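Local coordinates for protein glutathione s-transferase (Oryza sativa, PDB 1OYJ) that catalyses conjugation of reduced glutathione to a wide range of hydrophobic electrophiles, a reaction this plant tau-class transferase uses in herbicide detoxification, at residues C21-A26 and I204-K209; A108-R113 and R142-E147; E136-L141 and E188-R193; R151-G156 and F164-L169. One frame throughout, in Å; residues are numbered along the deposited sequence.

Contact 1: C21-A26 and I204-K209; sequences CRIAMA and IDSVVK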
loop_
_atom_site.group_PDB
_atom_site.type_symbol
_atom_site.label_atom_id
_atom_site.label_comp_id
_atom_site.label_asym_id
_atom_site.label_seq_id
_atom_site.Cartn_x
_atom_site.Cartn_y
_atom_site.Cartn_z
ATOM N N CYS A 21 -1.438 13.515 6.780
ATOM C CA CYS A 21 -2.136 13.262 7.980
ATOM C C CYS A 21 -2.494 14.614 8.619
ATOM O O CYS A 21 -3.528 14.756 9.268
ATOM C CB CYS A 21 -1.249 12.508 8.951
ATOM S SG CYS A 21 -0.483 11.036 8.294
ATOM N N ARG A 22 -1.613 15.608 8.486
ATOM C CA ARG A 22 -1.993 16.963 9.000
ATOM C C ARG A 22 -3.290 17.499 8.326
ATOM O O ARG A 22 -4.190 18.034 9.044
ATOM C CB ARG A 22 -0.891 18.051 8.836
ATOM C CG ARG A 22 0.420 17.719 9.683
ATOM C CD ARG A 22 1.673 18.555 9.335
ATOM N NE ARG A 22 2.798 17.764 8.950
ATOM C CZ ARG A 22 3.872 18.255 8.385
ATOM N NH1 ARG A 22 4.832 17.445 8.015
ATOM N NH2 ARG A 22 3.954 19.544 8.127
ATOM N N ILE A 23 -3.320 17.448 6.997
ATOM C CA ILE A 23 -4.487 17.939 6.230
ATOM C C ILE A 23 -5.739 17.167 6.598
ATOM O O ILE A 23 -6.788 17.739 6.751
ATOM C CB ILE A 23 -4.160 17.844 4.738
ATOM C CG1 ILE A 23 -3.093 18.906 4.421
ATOM C CG2 ILE A 23 -5.357 17.988 3.826
ATOM C CD1 ILE A 23 -2.419 18.586 3.046
ATOM N N ALA A 24 -5.608 15.831 6.738
ATOM C CA ALA A 24 -6.762 15.001 7.057
ATOM C C ALA A 24 -7.357 15.291 8.438
ATOM O O ALA A 24 -8.593 15.421 8.589
ATOM C CB ALA A 24 -6.421 13.571 6.884
ATOM N N MET A 25 -6.497 15.482 9.432
ATOM C CA MET A 25 -6.959 15.933 10.721
ATOM C C MET A 25 -7.578 17.328 10.665
ATOM O O MET A 25 -8.666 17.548 11.194
ATOM C CB MET A 25 -5.807 15.836 11.753
ATOM C CG MET A 25 -5.579 14.385 12.143
ATOM S SD MET A 25 -4.375 14.082 13.440
ATOM C CE MET A 25 -2.781 14.461 12.668
ATOM N N ALA A 26 -6.923 18.272 9.998
ATOM C CA ALA A 26 -7.519 19.571 9.810
ATOM C C ALA A 26 -8.883 19.468 9.170
ATOM O O ALA A 26 -9.859 20.131 9.619
ATOM C CB ALA A 26 -6.625 20.456 8.996
ATOM N N ILE A 204 -7.820 25.762 -0.230
ATOM C CA ILE A 204 -8.517 25.143 0.847
ATOM C C ILE A 204 -7.697 25.328 2.151
ATOM O O ILE A 204 -6.478 25.135 2.151
ATOM C CB ILE A 204 -8.754 23.700 0.476
ATOM C CG1 ILE A 204 -9.767 23.622 -0.669
ATOM C CG2 ILE A 204 -9.294 22.961 1.658
ATOM C CD1 ILE A 204 -9.977 22.133 -1.148
ATOM N N ASP A 205 -8.376 25.711 3.239
ATOM C CA ASP A 205 -7.701 26.096 4.509
ATOM C C ASP A 205 -6.752 25.007 5.054
ATOM O O ASP A 205 -5.659 25.312 5.492
ATOM C CB ASP A 205 -8.680 26.443 5.613
ATOM C CG ASP A 205 -9.435 27.774 5.366
ATOM O OD1 ASP A 205 -10.400 27.974 6.100
ATOM O OD2 ASP A 205 -9.208 28.633 4.474
ATOM N N SER A 206 -7.182 23.765 5.048
ATOM C CA SER A 206 -6.321 22.713 5.540
ATOM C C SER A 206 -5.006 22.675 4.760
ATOM O O SER A 206 -3.923 22.409 5.329
ATOM C CB SER A 206 -7.029 21.342 5.467
ATOM O OG SER A 206 -7.398 20.998 4.131
ATOM N N VAL A 207 -5.077 22.913 3.461
ATOM C CA VAL A 207 -3.930 22.796 2.586
ATOM C C VAL A 207 -3.051 24.024 2.757
ATOM O O VAL A 207 -1.840 23.919 2.753
ATOM C CB VAL A 207 -4.409 22.611 1.075
ATOM C CG1 VAL A 207 -3.247 22.627 0.202
ATOM C CG2 VAL A 207 -5.144 21.272 0.895
ATOM N N VAL A 208 -3.646 25.208 2.805
ATOM C CA VAL A 208 -2.928 26.459 3.060
ATOM C C VAL A 208 -2.145 26.338 4.375
ATOM O O VAL A 208 -0.995 26.669 4.463
ATOM C CB VAL A 208 -3.928 27.650 3.177
ATOM C CG1 VAL A 208 -3.267 28.977 3.612
ATOM C CG2 VAL A 208 -4.698 27.860 1.876
ATOM N N LYS A 209 -2.797 25.806 5.390
ATOM C CA LYS A 209 -2.144 25.661 6.651
ATOM C C LYS A 209 -0.927 24.749 6.653
ATOM O O LYS A 209 0.111 25.047 7.225
ATOM C CB LYS A 209 -3.155 25.132 7.644
ATOM C CG LYS A 209 -2.532 24.871 8.993
ATOM C CD LYS A 209 -3.599 24.931 10.037
ATOM C CE LYS A 209 -3.127 25.583 11.327
ATOM N NZ LYS A 209 -3.387 27.021 11.431
#
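No ring takes part between Ile23 and Ser206; the flat groups here are peptide carbonyls, each with its O against a carbon of the other residue. The carbonyl O of Ser206 lies 3.7 Å from CG1 of Ile23, and the carbonyl O of Ile23 lies 3.8 Å from CB of Ser206. This is a seam between the two domains of the glutathione transferase fold: helix 16-28 belongs to the thioredoxin-like N-terminal domain, and helix 205-210 to the helical C-terminal domain. The short helical segments run roughly antiparallel, at 143°, with their axes 8.8 Å apart. The CA atoms of Ile23 and Ser206 come within 5.2 Å. The small side chains of Ser206 and Ala26 probably help the helices come this close.

Ile23 reaches across with both branches. With CG2 anti to the backbone N, this methyl meets the hydroxyl of Ser206, CG2 to OG 3.6 Å, while CD1 on the other branch makes a looser apolar contact with CG2 of Val207. Val170 and Leu211 also pack on Ile23. The serine hydroxyl stands between its own backbone N and carbonyl carbon (chi1 60°), and its hydrogen-bond partner is the carboxylate of Glu27, one residue beyond 21-26 on the facing helix. Arg22 sends its guanidinium elsewhere, to Asp11 and the carbonyl of Trp13. At the partly exposed margin of the seam, CB of Ala26 rests 3.7 Å from CB of Ser206.

Contact 2: A108-R113 and R142-E147; sequences ADYVDR and RTLEAE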
loop_
_atom_site.group_PDB
_atom_site.type_symbol
_atom_site.label_atom_id
_atom_site.label_comp_id
_atom_site.label_asym_id
_atom_site.label_seq_id
_atom_site.Cartn_x
_atom_site.Cartn_y
_atom_site.Cartn_z
ATOM N N ALA A 108 -4.475 5.947 -4.627
ATOM C CA ALA A 108 -3.606 6.373 -3.498
ATOM C C ALA A 108 -2.405 5.488 -3.549
ATOM O O ALA A 108 -1.280 5.970 -3.381
ATOM C CB ALA A 108 -4.291 6.297 -2.188
ATOM N N ASP A 109 -2.628 4.187 -3.763
ATOM C CA ASP A 109 -1.468 3.281 -3.911
ATOM C C ASP A 109 -0.525 3.748 -5.062
ATOM O O ASP A 109 0.687 3.733 -4.972
ATOM C CB ASP A 109 -1.935 1.848 -4.160
ATOM C CG ASP A 109 -0.776 0.913 -4.438
ATOM O OD1 ASP A 109 -0.008 0.636 -3.529
ATOM O OD2 ASP A 109 -0.475 0.538 -5.547
ATOM N N TYR A 110 -1.122 4.201 -6.168
ATOM C CA TYR A 110 -0.381 4.592 -7.322
ATOM C C TYR A 110 0.484 5.834 -6.940
ATOM O O TYR A 110 1.677 5.885 -7.237
ATOM C CB TYR A 110 -1.311 4.999 -8.397
ATOM C CG TYR A 110 -0.634 5.552 -9.623
ATOM C CD1 TYR A 110 -0.266 4.734 -10.668
ATOM C CD2 TYR A 110 -0.412 6.898 -9.762
ATOM C CE1 TYR A 110 0.401 5.232 -11.759
ATOM C CE2 TYR A 110 0.233 7.399 -10.856
ATOM C CZ TYR A 110 0.605 6.560 -11.906
ATOM O OH TYR A 110 1.203 7.116 -13.041
ATOM N N VAL A 111 -0.101 6.764 -6.222
ATOM C CA VAL A 111 0.664 7.898 -5.685
ATOM C C VAL A 111 1.850 7.460 -4.810
ATOM O O VAL A 111 2.990 7.935 -4.979
ATOM C CB VAL A 111 -0.195 8.868 -4.905
ATOM C CG1 VAL A 111 0.692 10.020 -4.403
ATOM C CG2 VAL A 111 -1.268 9.455 -5.841
ATOM N N ASP A 112 1.594 6.551 -3.914
ATOM C CA ASP A 112 2.693 6.071 -3.087
ATOM C C ASP A 112 3.781 5.416 -3.922
ATOM O O ASP A 112 4.948 5.526 -3.589
ATOM C CB ASP A 112 2.211 5.065 -2.068
ATOM C CG ASP A 112 1.814 5.696 -0.760
ATOM O OD1 ASP A 112 1.691 4.979 0.257
ATOM O OD2 ASP A 112 1.692 6.884 -0.618
ATOM N N ARG A 113 3.389 4.727 -4.998
ATOM C CA ARG A 113 4.353 4.023 -5.804
ATOM C C ARG A 113 5.134 4.943 -6.713
ATOM O O ARG A 113 6.196 4.522 -7.109
ATOM C CB ARG A 113 3.708 2.952 -6.710
ATOM C CG ARG A 113 3.151 1.724 -6.016
ATOM C CD ARG A 113 2.261 0.727 -6.903
ATOM N NE ARG A 113 2.021 -0.465 -6.058
ATOM C CZ ARG A 113 2.944 -1.443 -5.890
ATOM N NH1 ARG A 113 2.738 -2.417 -5.028
ATOM N NH2 ARG A 113 4.048 -1.470 -6.646
ATOM N N ARG A 142 0.473 13.082 -16.333
ATOM C CA ARG A 142 -0.570 12.932 -17.369
ATOM C C ARG A 142 -1.498 11.783 -17.023
ATOM O O ARG A 142 -2.714 11.845 -17.286
ATOM C CB ARG A 142 0.059 12.696 -18.764
ATOM C CG ARG A 142 0.538 13.916 -19.503
ATOM C CD ARG A 142 1.152 13.561 -20.880
ATOM N NE ARG A 142 2.094 14.550 -21.367
ATOM C CZ ARG A 142 3.410 14.347 -21.466
ATOM N NH1 ARG A 142 3.980 13.194 -21.080
ATOM N NH2 ARG A 142 4.166 15.317 -21.938
ATOM N N THR A 143 -0.958 10.753 -16.400
ATOM C CA THR A 143 -1.741 9.612 -15.957
ATOM C C THR A 143 -2.722 10.003 -14.822
ATOM O O THR A 143 -3.943 9.666 -14.907
ATOM C CB THR A 143 -0.802 8.460 -15.441
ATOM O OG1 THR A 143 -0.004 8.019 -16.520
ATOM C CG2 THR A 143 -1.612 7.276 -14.948
ATOM N N LEU A 144 -2.237 10.817 -13.883
ATOM C CA LEU A 144 -3.085 11.353 -12.822
ATOM C C LEU A 144 -4.181 12.225 -13.436
ATOM O O LEU A 144 -5.427 12.167 -13.086
ATOM C CB LEU A 144 -2.300 12.061 -11.721
ATOM C CG LEU A 144 -1.502 11.023 -10.921
ATOM C CD1 LEU A 144 -0.359 11.696 -10.207
ATOM C CD2 LEU A 144 -2.449 10.162 -9.971
ATOM N N GLU A 145 -3.745 13.057 -14.370
ATOM C CA GLU A 145 -4.699 13.933 -15.020
ATOM C C GLU A 145 -5.834 13.158 -15.664
ATOM O O GLU A 145 -7.056 13.581 -15.581
ATOM C CB GLU A 145 -3.993 14.854 -16.064
ATOM C CG GLU A 145 -4.748 16.083 -16.516
ATOM C CD GLU A 145 -4.237 16.704 -17.875
ATOM O OE1 GLU A 145 -4.551 17.902 -18.148
ATOM O OE2 GLU A 145 -3.580 15.979 -18.702
ATOM N N ALA A 146 -5.448 12.117 -16.396
ATOM C CA ALA A 146 -6.403 11.243 -17.072
ATOM C C ALA A 146 -7.422 10.670 -16.101
ATOM O O ALA A 146 -8.609 10.635 -16.399
ATOM C CB ALA A 146 -5.672 10.106 -17.837
ATOM N N GLU A 147 -6.963 10.273 -14.919
ATOM C CA GLU A 147 -7.891 9.734 -13.951
ATOM C C GLU A 147 -8.834 10.796 -13.365
ATOM O O GLU A 147 -10.035 10.511 -13.115
ATOM C CB GLU A 147 -7.088 9.026 -12.842
ATOM C CG GLU A 147 -7.907 8.622 -11.635
ATOM C CD GLU A 147 -9.059 7.674 -11.961
ATOM O OE1 GLU A 147 -8.987 6.943 -12.995
ATOM O OE2 GLU A 147 -9.935 7.628 -11.088
#
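Val111 and Leu144 mark the level at which the two backbones draw nearest, their CA atoms 8.8 Å apart. Segments 108-113 and 142-147 run almost exactly antiparallel (170°), with axes 12.0 Å apart, so large side chains must bridge the space. They belong to helices 97-124 and 127-148, a long antiparallel pair of the helical C-terminal domain.

Tyr110 does most of the bridging. Its CG lies anti to the backbone N (chi1 175°), which sends the ring out to the other helix. The phenol OH ends beside Thr143, 3.4 Å from CG2, and further back along the ring CD2 meets CD2 of Leu144 at 3.9 Å. That same leucine methyl also reaches CG2 of Val111, 4.4 Å away. The hydroxyl of Thr143 is bonded to the carbonyl of Glu139 in its own helix. Trp107 meets the tyrosine ring, and Val52 of the second subunit packs on it.

With an alanine at Tyr110, a gap would probably be left beside Leu144 CD2 and the methyl of Thr143, with the packing left to Val111 and Trp107.

No hydrogen bond crosses between the segments; they are held by van der Waals packing, and the phenol oxygen meets Thr143 through carbon, at CB and CG2.

Contact 3: E136-L141 and E188-R193; sequences EMAEIL and EEVAPR. With GSH (glutathione), chain O.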
loop_
_atom_site.group_PDB
_atom_site.type_symbol
_atom_site.label_atom_id
_atom_site.label_comp_id
_atom_site.label_asym_id
_atom_site.label_seq_id
_atom_site.Cartn_x
_atom_site.Cartn_y
_atom_site.Cartn_z
ATOM N N GLU A 136 9.464 10.848 -17.552
ATOM C CA GLU A 136 8.659 9.830 -16.912
ATOM C C GLU A 136 7.766 10.581 -15.913
ATOM O O GLU A 136 6.631 10.199 -15.760
ATOM C CB GLU A 136 9.503 8.764 -16.170
ATOM C CG GLU A 136 10.339 7.848 -17.108
ATOM C CD GLU A 136 10.637 6.475 -16.525
ATOM O OE1 GLU A 136 10.035 5.468 -17.004
ATOM O OE2 GLU A 136 11.496 6.428 -15.663
ATOM N N MET A 137 8.306 11.624 -15.257
ATOM C CA MET A 137 7.491 12.413 -14.314
ATOM C C MET A 137 6.311 13.049 -15.025
ATOM O O MET A 137 5.174 12.930 -14.555
ATOM C CB MET A 137 8.263 13.460 -13.518
ATOM C CG MET A 137 7.339 14.243 -12.519
ATOM S SD MET A 137 6.353 13.196 -11.310
ATOM C CE MET A 137 7.629 12.858 -10.272
ATOM N N ALA A 138 6.569 13.668 -16.175
ATOM C CA ALA A 138 5.473 14.285 -16.930
ATOM C C ALA A 138 4.361 13.281 -17.245
ATOM O O ALA A 138 3.200 13.664 -17.217
ATOM C CB ALA A 138 5.935 14.861 -18.167
ATOM N N GLU A 139 4.728 12.053 -17.635
ATOM C CA GLU A 139 3.790 11.049 -17.998
ATOM C C GLU A 139 3.019 10.581 -16.762
ATOM O O GLU A 139 1.856 10.331 -16.884
ATOM C CB GLU A 139 4.508 9.865 -18.723
ATOM C CG GLU A 139 3.602 8.908 -19.342
ATOM C CD GLU A 139 2.742 9.510 -20.452
ATOM O OE1 GLU A 139 3.071 10.610 -21.020
ATOM O OE2 GLU A 139 1.704 8.818 -20.684
ATOM N N ILE A 140 3.673 10.445 -15.613
ATOM C CA ILE A 140 2.964 10.143 -14.341
ATOM C C ILE A 140 1.837 11.247 -14.072
ATOM O O ILE A 140 0.659 10.946 -13.776
ATOM C CB ILE A 140 3.973 10.142 -13.236
ATOM C CG1 ILE A 140 4.666 8.805 -13.292
ATOM C CG2 ILE A 140 3.294 10.255 -11.836
ATOM C CD1 ILE A 140 5.752 8.679 -12.410
ATOM N N LEU A 141 2.207 12.483 -14.283
ATOM C CA LEU A 141 1.252 13.563 -14.075
ATOM C C LEU A 141 0.127 13.488 -15.124
ATOM O O LEU A 141 -1.037 13.747 -14.812
ATOM C CB LEU A 141 1.948 14.906 -14.120
ATOM C CG LEU A 141 3.069 15.055 -13.034
ATOM C CD1 LEU A 141 3.737 16.455 -13.208
ATOM C CD2 LEU A 141 2.406 14.973 -11.706
ATOM N N GLU A 188 1.613 22.975 -16.159
ATOM C CA GLU A 188 0.551 23.649 -16.875
ATOM C C GLU A 188 0.489 23.117 -18.337
ATOM O O GLU A 188 -0.593 22.765 -18.839
ATOM C CB GLU A 188 0.705 25.192 -16.767
ATOM C CG GLU A 188 -0.449 25.904 -17.434
ATOM C CD GLU A 188 -1.697 25.793 -16.617
ATOM O OE1 GLU A 188 -1.544 25.896 -15.381
ATOM O OE2 GLU A 188 -2.777 25.551 -17.209
ATOM N N GLU A 189 1.621 23.056 -19.030
ATOM C CA GLU A 189 1.658 22.506 -20.418
ATOM C C GLU A 189 1.364 21.010 -20.533
ATOM O O GLU A 189 0.534 20.552 -21.320
ATOM C CB GLU A 189 3.027 22.760 -21.069
ATOM C CG GLU A 189 3.395 21.746 -22.166
ATOM C CD GLU A 189 2.853 22.104 -23.539
ATOM O OE1 GLU A 189 2.202 23.173 -23.660
ATOM O OE2 GLU A 189 3.074 21.323 -24.514
ATOM N N VAL A 190 1.992 20.246 -19.655
ATOM C CA VAL A 190 1.923 18.840 -19.744
ATOM C C VAL A 190 0.580 18.324 -19.254
ATOM O O VAL A 190 0.046 17.378 -19.809
ATOM C CB VAL A 190 3.082 18.257 -18.829
ATOM C CG1 VAL A 190 2.690 16.961 -18.224
ATOM C CG2 VAL A 190 4.450 18.187 -19.619
ATOM N N ALA A 191 0.033 18.914 -18.184
ATOM C CA ALA A 191 -1.221 18.414 -17.582
ATOM C C ALA A 191 -2.085 19.535 -16.957
ATOM O O ALA A 191 -2.270 19.625 -15.735
ATOM C CB ALA A 191 -0.880 17.386 -16.559
ATOM N N PRO A 192 -2.609 20.415 -17.807
ATOM C CA PRO A 192 -3.310 21.628 -17.368
ATOM C C PRO A 192 -4.442 21.363 -16.353
ATOM O O PRO A 192 -4.612 22.117 -15.419
ATOM C CB PRO A 192 -3.904 22.262 -18.714
ATOM C CG PRO A 192 -3.715 21.194 -19.759
ATOM C CD PRO A 192 -2.684 20.215 -19.250
ATOM N N ARG A 193 -5.168 20.286 -16.494
ATOM C CA ARG A 193 -6.235 19.994 -15.551
ATOM C C ARG A 193 -5.701 19.563 -14.186
ATOM O O ARG A 193 -6.348 19.852 -13.172
ATOM C CB ARG A 193 -7.228 18.967 -16.078
ATOM C CG ARG A 193 -8.233 19.552 -17.081
ATOM C CD ARG A 193 -9.101 18.505 -17.620
ATOM N NE ARG A 193 -8.318 17.820 -18.630
ATOM C CZ ARG A 193 -7.949 16.582 -18.608
ATOM N NH1 ARG A 193 -7.199 16.161 -19.585
ATOM N NH2 ARG A 193 -8.296 15.794 -17.627
HETATM N N1 GSH O . 9.470 -1.815 -10.528
HETATM C CA1 GSH O . 10.086 -0.492 -10.646
HETATM C C1 GSH O . 11.292 -0.636 -11.546
HETATM O O11 GSH O . 12.405 -0.285 -11.173
HETATM O O12 GSH O . 11.185 -1.124 -12.654
HETATM C CB1 GSH O . 9.009 0.522 -11.183
HETATM C CG1 GSH O . 9.549 1.955 -11.273
HETATM C CD1 GSH O . 8.594 3.116 -11.629
HETATM O OE1 GSH O . 7.602 3.333 -10.956
HETATM N N2 GSH O . 8.966 3.889 -12.654
HETATM C CA2 GSH O . 8.409 5.211 -12.952
HETATM C C2 GSH O . 7.694 5.229 -14.260
HETATM O O2 GSH O . 7.398 6.310 -14.818
HETATM C CB2 GSH O . 9.496 6.271 -12.903
HETATM S SG2 GSH O . 10.171 6.337 -11.234
HETATM N N3 GSH O . 7.389 3.972 -14.702
HETATM C CA3 GSH O . 6.540 3.765 -15.863
HETATM C C3 GSH O . 5.082 4.198 -15.708
HETATM O O31 GSH O . 4.620 4.400 -14.535
HETATM O O32 GSH O . 4.388 4.339 -16.770
#
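Helix 127-148 has two faces in use here: one lines a glutathione pocket of the C-terminal domain, while the other, through Ala138 and Leu141, rests on Val190 and Ala191 where helix 187-190 gives way to helix 192-201. At the breakpoint Ala191 leaves helical geometry and sits directly before the next helix.

Val190 straddles the methyl of Ala138, with its CG1 and CG2 both 3.9 Å from Ala138 CB. CG1 also lies 3.5 Å from the carbonyl O of Ala138. Further along, the Ala191 methyl points at the backbone of Leu141, CB to O 4.0 Å. Phe185 packs on both Leu141 and Val190.

In the pocket, Glu136 extends beyond CG so that its carboxylate lies beside the cysteinyl part of glutathione, OE2 3.4 Å from CB2. Ile140 adds an apolar wall, its CD1 3.8 Å from the ligand carbonyl O2. Lys114, Cys118 and Arg121 complete the pocket.

The contact between the two segments is van der Waals, and the alanine methyls of Ala138 and Ala191 probably help the helix break come close to helix 127-148. On the ligand face Glu136 and Ile140 pack against glutathione, whereas Lys114 NZ hydrogen-bonds to it; the Glu136 carboxylate also forms a long, weak ion pair with Arg121, which probably eases its charge.

Contact 4: R151-G156 and F164-L169; sequences REFFGG and FVDVAL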
loop_
_atom_site.group_PDB
_atom_site.type_symbol
_atom_site.label_atom_id
_atom_site.label_comp_id
_atom_site.label_asym_id
_atom_site.label_seq_id
_atom_site.Cartn_x
_atom_site.Cartn_y
_atom_site.Cartn_z
ATOM N N ARG A 151 -13.503 15.970 -13.371
ATOM C CA ARG A 151 -13.978 16.213 -12.000
ATOM C C ARG A 151 -13.205 17.354 -11.293
ATOM O O ARG A 151 -12.127 17.759 -11.716
ATOM C CB ARG A 151 -13.813 14.936 -11.170
ATOM C CG ARG A 151 -14.474 13.740 -11.862
ATOM C CD ARG A 151 -14.334 12.406 -11.121
ATOM N NE ARG A 151 -12.990 12.050 -10.705
ATOM C CZ ARG A 151 -12.458 10.818 -10.816
ATOM N NH1 ARG A 151 -13.154 9.827 -11.346
ATOM N NH2 ARG A 151 -11.233 10.568 -10.422
ATOM N N GLU A 152 -13.843 17.909 -10.292
ATOM C CA GLU A 152 -13.303 18.982 -9.480
ATOM C C GLU A 152 -12.256 18.317 -8.534
ATOM O O GLU A 152 -11.128 18.825 -8.404
ATOM C CB GLU A 152 -14.409 19.571 -8.657
ATOM C CG GLU A 152 -13.982 20.875 -8.010
ATOM C CD GLU A 152 -15.022 21.546 -7.089
ATOM O OE1 GLU A 152 -16.090 20.967 -6.773
ATOM O OE2 GLU A 152 -14.727 22.674 -6.644
ATOM N N PHE A 153 -12.617 17.151 -8.023
ATOM C CA PHE A 153 -11.719 16.370 -7.134
ATOM C C PHE A 153 -11.605 14.897 -7.555
ATOM O O PHE A 153 -12.526 14.367 -8.182
ATOM C CB PHE A 153 -12.230 16.394 -5.678
ATOM C CG PHE A 153 -12.186 17.790 -5.029
ATOM C CD1 PHE A 153 -10.968 18.371 -4.557
ATOM C CD2 PHE A 153 -13.359 18.512 -4.914
ATOM C CE1 PHE A 153 -11.007 19.631 -4.011
ATOM C CE2 PHE A 153 -13.371 19.753 -4.392
ATOM C CZ PHE A 153 -12.231 20.311 -3.921
ATOM N N PHE A 154 -10.503 14.235 -7.128
ATOM C CA PHE A 154 -10.352 12.823 -7.383
ATOM C C PHE A 154 -11.455 12.086 -6.746
ATOM O O PHE A 154 -11.922 11.150 -7.326
ATOM C CB PHE A 154 -8.981 12.236 -6.958
ATOM C CG PHE A 154 -7.860 12.668 -7.861
ATOM C CD1 PHE A 154 -7.499 11.927 -8.961
ATOM C CD2 PHE A 154 -7.219 13.821 -7.617
ATOM C CE1 PHE A 154 -6.564 12.331 -9.851
ATOM C CE2 PHE A 154 -6.217 14.255 -8.453
ATOM C CZ PHE A 154 -5.871 13.462 -9.638
ATOM N N GLY A 155 -11.865 12.444 -5.555
ATOM C CA GLY A 155 -13.047 11.800 -4.988
ATOM C C GLY A 155 -14.282 11.846 -5.926
ATOM O O GLY A 155 -14.496 12.836 -6.716
ATOM N N GLY A 156 -15.109 10.795 -5.858
ATOM C CA GLY A 156 -16.261 10.679 -6.762
ATOM C C GLY A 156 -17.670 10.382 -6.171
ATOM O O GLY A 156 -18.135 9.230 -6.184
ATOM N N PHE A 164 -9.953 10.912 -0.167
ATOM C CA PHE A 164 -8.746 10.086 0.041
ATOM C C PHE A 164 -7.597 10.312 -0.950
ATOM O O PHE A 164 -6.486 10.591 -0.564
ATOM C CB PHE A 164 -9.132 8.631 -0.003
ATOM C CG PHE A 164 -8.093 7.681 0.504
ATOM C CD1 PHE A 164 -7.668 7.705 1.781
ATOM C CD2 PHE A 164 -7.636 6.648 -0.290
ATOM C CE1 PHE A 164 -6.712 6.749 2.235
ATOM C CE2 PHE A 164 -6.772 5.643 0.203
ATOM C CZ PHE A 164 -6.260 5.752 1.424
ATOM N N VAL A 165 -7.836 10.215 -2.240
ATOM C CA VAL A 165 -6.776 10.423 -3.197
ATOM C C VAL A 165 -6.344 11.833 -3.232
ATOM O O VAL A 165 -5.145 12.083 -3.395
ATOM C CB VAL A 165 -7.221 9.996 -4.645
ATOM C CG1 VAL A 165 -6.141 10.241 -5.645
ATOM C CG2 VAL A 165 -7.541 8.491 -4.654
ATOM N N ASP A 166 -7.278 12.783 -3.114
ATOM C CA ASP A 166 -6.896 14.180 -3.120
ATOM C C ASP A 166 -5.856 14.438 -1.994
ATOM O O ASP A 166 -4.852 15.062 -2.212
ATOM C CB ASP A 166 -8.014 15.097 -2.925
ATOM C CG ASP A 166 -9.095 14.964 -4.020
ATOM O OD1 ASP A 166 -8.874 15.375 -5.183
ATOM O OD2 ASP A 166 -10.209 14.501 -3.688
ATOM N N VAL A 167 -6.168 13.950 -0.818
ATOM C CA VAL A 167 -5.274 14.084 0.304
ATOM C C VAL A 167 -3.968 13.395 0.096
ATOM O O VAL A 167 -2.899 13.954 0.401
ATOM C CB VAL A 167 -5.988 13.768 1.618
ATOM C CG1 VAL A 167 -4.998 13.901 2.788
ATOM C CG2 VAL A 167 -7.092 14.769 1.872
ATOM N N ALA A 168 -3.972 12.193 -0.445
ATOM C CA ALA A 168 -2.712 11.499 -0.716
ATOM C C ALA A 168 -1.795 12.264 -1.679
ATOM O O ALA A 168 -0.589 12.199 -1.548
ATOM C CB ALA A 168 -2.980 10.149 -1.275
ATOM N N LEU A 169 -2.376 12.927 -2.681
ATOM C CA LEU A 169 -1.552 13.512 -3.742
ATOM C C LEU A 169 -1.202 14.991 -3.431
ATOM O O LEU A 169 -0.153 15.501 -3.832
ATOM C CB LEU A 169 -2.378 13.528 -5.054
ATOM C CG LEU A 169 -1.657 14.099 -6.295
ATOM C CD1 LEU A 169 -0.324 13.465 -6.539
ATOM C CD2 LEU A 169 -2.525 13.948 -7.524
#
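Phe153 sets its CB 3.4 Å from OD2 of Asp166, and its ring presents an edge to OD1, ring and carboxylate planes standing nearly perpendicular. Two residues before it, Arg151 makes a weak hydrogen bond from NE to the Phe153 carbonyl, while its guanidinium pairs with Glu147.

Phe154 follows and carries the largest share of the contact. Its backbone N gives a hydrogen bond to OD1 of Asp166, 2.8 Å long with an N-H...O angle of 157°, arriving on the syn side but 23° out of the carboxylate plane. The ring, too, offers its edge to OD1, CD2 being 3.3 Å away. On the apolar side CB meets CB of Val165 at 3.7 Å, and CE2 touches CD2 of Leu169 at 3.8 Å. Trp197 packs edge-to-face with this ring.

Gly155 adds the second bond, from N to OD2 of Asp166 over 3.2 Å; it is nearly straight, yet comes from above the carboxylate plane. Asp166 sits near the start of helix 164-169, and its CG, anti to the carbonyl carbon (chi1 -60°), brings the carboxylate over to these amides. OD1 also accepts from Trp197 NE1, and OD2 from the N of Gly163, just before the helix.

With an alanine in place of Asp166, the loop would probably lose its polar tie to helix 164-169, leaving the packing of Phe154 to hold it. Four N-H donors around one buried carboxylate probably stabilise its negative charge.

In the fold
All four contacts are mainly buried, but contact 3 lies farthest out, its centre about 18 Å from that of the chain, against 11 or 12 Å for the others. Contacts 2 and 3 share helix 127-148 and are joined by a salt bridge between Glu145 and Arg193. Contact 4, next to contact 2, touches it where Phe154 reaches Leu144 and Phe164 reaches Ala108. Contact 1 alone joins the N-terminal to the C-terminal domain, and it abuts contact 4 through Ile23 and Val167. Contacts 1, 2 and 3 have no hydrogen bond between their segments; contact 4 combines a buried carboxylate that accepts backbone N-H groups with apolar packing.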